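Local coordinates for sortase (Streptomyces avermitilis, PDB 5GO5), which is a class E sortase, a calcium-independent housekeeping cysteine transpeptidase that probably attaches proteins to the cell wall, at residues A87-K92 against T127-V132. Numbering follows the deposited sequence.
With SO4 (sulfate ion), chain D.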
ATOM      1  N   ALA A  87      -8.174   7.252  -3.036  1.00 12.38           N
ATOM      2  CA  ALA A  87      -9.150   6.888  -2.042  1.00 12.58           C
ATOM      3  C   ALA A  87      -8.520   6.729  -0.684  1.00 12.98           C
ATOM      4  O   ALA A  87      -7.331   6.335  -0.588  1.00 12.62           O
ATOM      5  CB  ALA A  87      -9.785   5.574  -2.420  1.00 13.18           C
ATOM      6  N   ARG A  88      -9.312   6.996   0.341  1.00 13.57           N
ATOM      7  CA  ARG A  88      -8.904   6.733   1.711  1.00 14.03           C
ATOM      8  C   ARG A  88      -8.961   5.253   2.041  1.00 13.23           C
ATOM      9  O   ARG A  88      -9.474   4.429   1.312  1.00 12.81           O
ATOM     10  CB  ARG A  88      -9.730   7.575   2.682  1.00 18.51           C
ATOM     11  CG  ARG A  88      -9.439   9.056   2.465  1.00 22.36           C
ATOM     12  CD  ARG A  88     -10.090   9.954   3.485  1.00 26.23           C
ATOM     13  NE  ARG A  88     -11.387   9.478   3.935  1.00 28.56           N
ATOM     14  N   LEU A  89      -8.361   4.916   3.182  1.00 12.50           N
ATOM     15  CA  LEU A  89      -8.207   3.539   3.569  1.00 12.63           C
ATOM     16  C   LEU A  89      -9.542   2.833   3.634  1.00 13.66           C
ATOM     17  O   LEU A  89     -10.513   3.314   4.261  1.00 14.83           O
ATOM     18  CB  LEU A  89      -7.432   3.498   4.884  1.00 13.44           C
ATOM     19  CG  LEU A  89      -7.140   2.155   5.482  1.00 13.23           C
ATOM     20  CD1 LEU A  89      -6.396   1.254   4.556  1.00 13.09           C
ATOM     21  CD2 LEU A  89      -6.374   2.407   6.759  1.00 13.61           C
ATOM     22  N   GLY A  90      -9.635   1.705   2.926  1.00 13.43           N
ATOM     23  CA  GLY A  90     -10.814   0.872   2.886  1.00 13.41           C
ATOM     24  C   GLY A  90     -11.914   1.310   1.952  1.00 14.66           C
ATOM     25  O   GLY A  90     -12.906   0.609   1.790  1.00 15.60           O
ATOM     26  N   GLN A  91     -11.736   2.441   1.275  1.00 14.15           N
ATOM     27  CA  GLN A  91     -12.823   3.038   0.497  1.00 15.40           C
ATOM     28  C   GLN A  91     -12.828   2.540  -0.943  1.00 14.67           C
ATOM     29  O   GLN A  91     -11.839   1.986  -1.454  1.00 13.72           O
ATOM     30  CB  GLN A  91     -12.707   4.565   0.515  1.00 17.63           C
ATOM     31  CG  GLN A  91     -12.752   5.174   1.902  1.00 22.00           C
ATOM     32  CD  GLN A  91     -13.943   4.701   2.715  1.00 29.63           C
ATOM     33  OE1 GLN A  91     -15.087   4.881   2.300  1.00 37.64           O
ATOM     34  NE2 GLN A  91     -13.682   4.063   3.858  1.00 36.61           N
ATOM     35  N   LYS A  92     -13.965   2.726  -1.609  1.00 14.14           N
ATOM     36  CA  LYS A  92     -14.063   2.421  -3.005  1.00 14.75           C
ATOM     37  C   LYS A  92     -13.121   3.320  -3.776  1.00 13.98           C
ATOM     38  O   LYS A  92     -13.050   4.538  -3.506  1.00 14.91           O
ATOM     39  CB  LYS A  92     -15.498   2.590  -3.509  1.00 17.65           C
ATOM     40  CG  LYS A  92     -16.444   1.550  -2.940  1.00 20.04           C
ATOM     41  CD  LYS A  92     -17.856   1.769  -3.459  1.00 24.47           C
ATOM     42  CE  LYS A  92     -18.824   0.897  -2.687  1.00 27.82           C
ATOM     43  NZ  LYS A  92     -20.216   1.355  -2.965  1.00 33.10           N
ATOM     44  N   THR A 127     -10.058   0.217  12.965  1.00 16.22           N
ATOM     45  CA  THR A 127     -10.305  -0.957  12.121  1.00 14.61           C
ATOM     46  C   THR A 127      -9.027  -1.520  11.524  1.00 14.04           C
ATOM     47  O   THR A 127      -8.128  -0.764  11.138  1.00 14.20           O
ATOM     48  CB  THR A 127     -11.261  -0.561  10.975  1.00 15.48           C
ATOM     49  OG1 THR A 127     -12.469   0.027  11.516  1.00 16.63           O
ATOM     50  CG2 THR A 127     -11.626  -1.695  10.053  1.00 15.76           C
ATOM     51  N   TRP A 128      -8.971  -2.844  11.436  1.00 12.78           N
ATOM     52  CA  TRP A 128      -7.974  -3.548  10.711  1.00 12.78           C
ATOM     53  C   TRP A 128      -8.510  -3.874   9.332  1.00 13.48           C
ATOM     54  O   TRP A 128      -9.541  -4.507   9.218  1.00 13.98           O
ATOM     55  CB  TRP A 128      -7.671  -4.889  11.349  1.00 13.17           C
ATOM     56  CG  TRP A 128      -6.851  -4.799  12.628  1.00 13.40           C
ATOM     57  CD1 TRP A 128      -7.293  -4.989  13.893  1.00 14.86           C
ATOM     58  CD2 TRP A 128      -5.454  -4.538  12.714  1.00 14.29           C
ATOM     59  NE1 TRP A 128      -6.241  -4.860  14.794  1.00 15.15           N
ATOM     60  CE2 TRP A 128      -5.098  -4.592  14.084  1.00 14.59           C
ATOM     61  CE3 TRP A 128      -4.466  -4.285  11.767  1.00 13.75           C
ATOM     62  CZ2 TRP A 128      -3.803  -4.380  14.517  1.00 14.71           C
ATOM     63  CZ3 TRP A 128      -3.177  -4.107  12.198  1.00 14.36           C
ATOM     64  CH2 TRP A 128      -2.865  -4.141  13.553  1.00 14.05           C
ATOM     65  N   PHE A 129      -7.760  -3.492   8.307  1.00 11.52           N
ATOM     66  CA  PHE A 129      -8.112  -3.733   6.910  1.00 12.25           C
ATOM     67  C   PHE A 129      -7.127  -4.729   6.363  1.00 11.86           C
ATOM     68  O   PHE A 129      -5.912  -4.467   6.379  1.00 12.69           O
ATOM     69  CB  PHE A 129      -7.992  -2.413   6.116  1.00 11.13           C
ATOM     70  CG  PHE A 129      -8.902  -1.317   6.589  1.00 11.66           C
ATOM     71  CD1 PHE A 129      -8.533  -0.489   7.652  1.00 12.47           C
ATOM     72  CD2 PHE A 129     -10.158  -1.135   5.998  1.00 12.76           C
ATOM     73  CE1 PHE A 129      -9.384   0.530   8.094  1.00 13.41           C
ATOM     74  CE2 PHE A 129     -11.006  -0.100   6.427  1.00 13.63           C
ATOM     75  CZ  PHE A 129     -10.613   0.717   7.473  1.00 13.49           C
ATOM     76  N   THR A 130      -7.614  -5.843   5.807  1.00 11.47           N
ATOM     77  CA  THR A 130      -6.756  -6.801   5.156  1.00 11.28           C
ATOM     78  C   THR A 130      -6.990  -6.763   3.670  1.00 11.76           C
ATOM     79  O   THR A 130      -8.081  -7.129   3.225  1.00 11.67           O
ATOM     80  CB  THR A 130      -7.009  -8.243   5.648  1.00 12.54           C
ATOM     81  OG1 THR A 130      -6.751  -8.295   7.057  1.00 13.04           O
ATOM     82  CG2 THR A 130      -6.109  -9.214   4.975  1.00 13.51           C
ATOM     83  N   TYR A 131      -5.960  -6.343   2.927  1.00 10.78           N
ATOM     84  CA  TYR A 131      -5.956  -6.407   1.489  1.00 11.39           C
ATOM     85  C   TYR A 131      -5.181  -7.624   1.011  1.00 11.63           C
ATOM     86  O   TYR A 131      -4.240  -8.071   1.682  1.00 11.67           O
ATOM     87  CB  TYR A 131      -5.342  -5.144   0.901  1.00 10.68           C
ATOM     88  CG  TYR A 131      -6.139  -3.880   1.051  1.00  9.86           C
ATOM     89  CD1 TYR A 131      -6.073  -3.102   2.207  1.00 10.67           C
ATOM     90  CD2 TYR A 131      -6.986  -3.418   0.013  1.00 10.92           C
ATOM     91  CE1 TYR A 131      -6.784  -1.899   2.327  1.00 11.52           C
ATOM     92  CE2 TYR A 131      -7.685  -2.220   0.132  1.00 10.64           C
ATOM     93  CZ  TYR A 131      -7.595  -1.467   1.283  1.00 10.42           C
ATOM     94  OH  TYR A 131      -8.306  -0.275   1.319  1.00 11.33           O
ATOM     95  N   VAL A 132      -5.533  -8.138  -0.155  1.00 12.17           N
ATOM     96  CA  VAL A 132      -4.833  -9.294  -0.738  1.00 13.28           C
ATOM     97  C   VAL A 132      -4.323  -8.963  -2.126  1.00 12.61           C
ATOM     98  O   VAL A 132      -5.080  -8.500  -2.955  1.00 12.62           O
ATOM     99  CB  VAL A 132      -5.758 -10.501  -0.791  1.00 14.48           C
ATOM    100  CG1 VAL A 132      -5.066 -11.668  -1.530  1.00 16.42           C
ATOM    101  CG2 VAL A 132      -6.100 -10.913   0.623  1.00 15.49           C
TER
HETATM  102  S   SO4 D 303     -20.983  -1.813  -0.672  1.00 41.00           S
HETATM  103  O1  SO4 D 303     -20.071  -2.547  -1.602  1.00 42.89           O
HETATM  104  O2  SO4 D 303     -21.955  -2.804  -0.133  1.00 40.99           O
HETATM  105  O3  SO4 D 303     -21.625  -0.709  -1.424  1.00 38.73           O
HETATM  106  O4  SO4 D 303     -20.292  -1.236   0.492  1.00 36.37           O
HETATM  107  O   HOH W   1      -9.541   0.519  -0.854  1.00 11.31           O
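A type II beta turn, Arg88 to Gln91, sets Leu89 and Gly90 against Phe129 and Tyr131 of strand 127-140. The turn is closed by the backbone bond from Gln91 N to Arg88 O (3.0 Å), and Gly90 takes its third position with a positive phi. Leu89 CG, anti to its own amide nitrogen (chi1 -180°), is thereby carried over one face of the Phe129 ring, a CH-pi contact 3.9 Å from the centroid and 21° off the normal. Thr127 CG2 lies against the opposite face, offset toward the rim, so the ring is sandwiched. In the beta-barrel sortase fold, this turn belongs to the loop joining strands 80-82 and 93-98, and it meets strand 127-140 away from the active site. Leu89 CD1 reaches the edge of the Tyr131 ring, 3.9 Å from CE1. Tyr131 OH accepts a bent hydrogen bond from Gly90 N (2.9 Å, 135° at the hydrogen). The same hydroxyl donates to a water lying in the ring plane, 2.6 Å from OH, which in turn donates to Gln91 O, so the hydroxyl holds Gly90 N directly and Gln91 O through the water. Gln91 NE2 donates to Leu89 O (3.3 Å), whereas Arg162 holds Gly90 O.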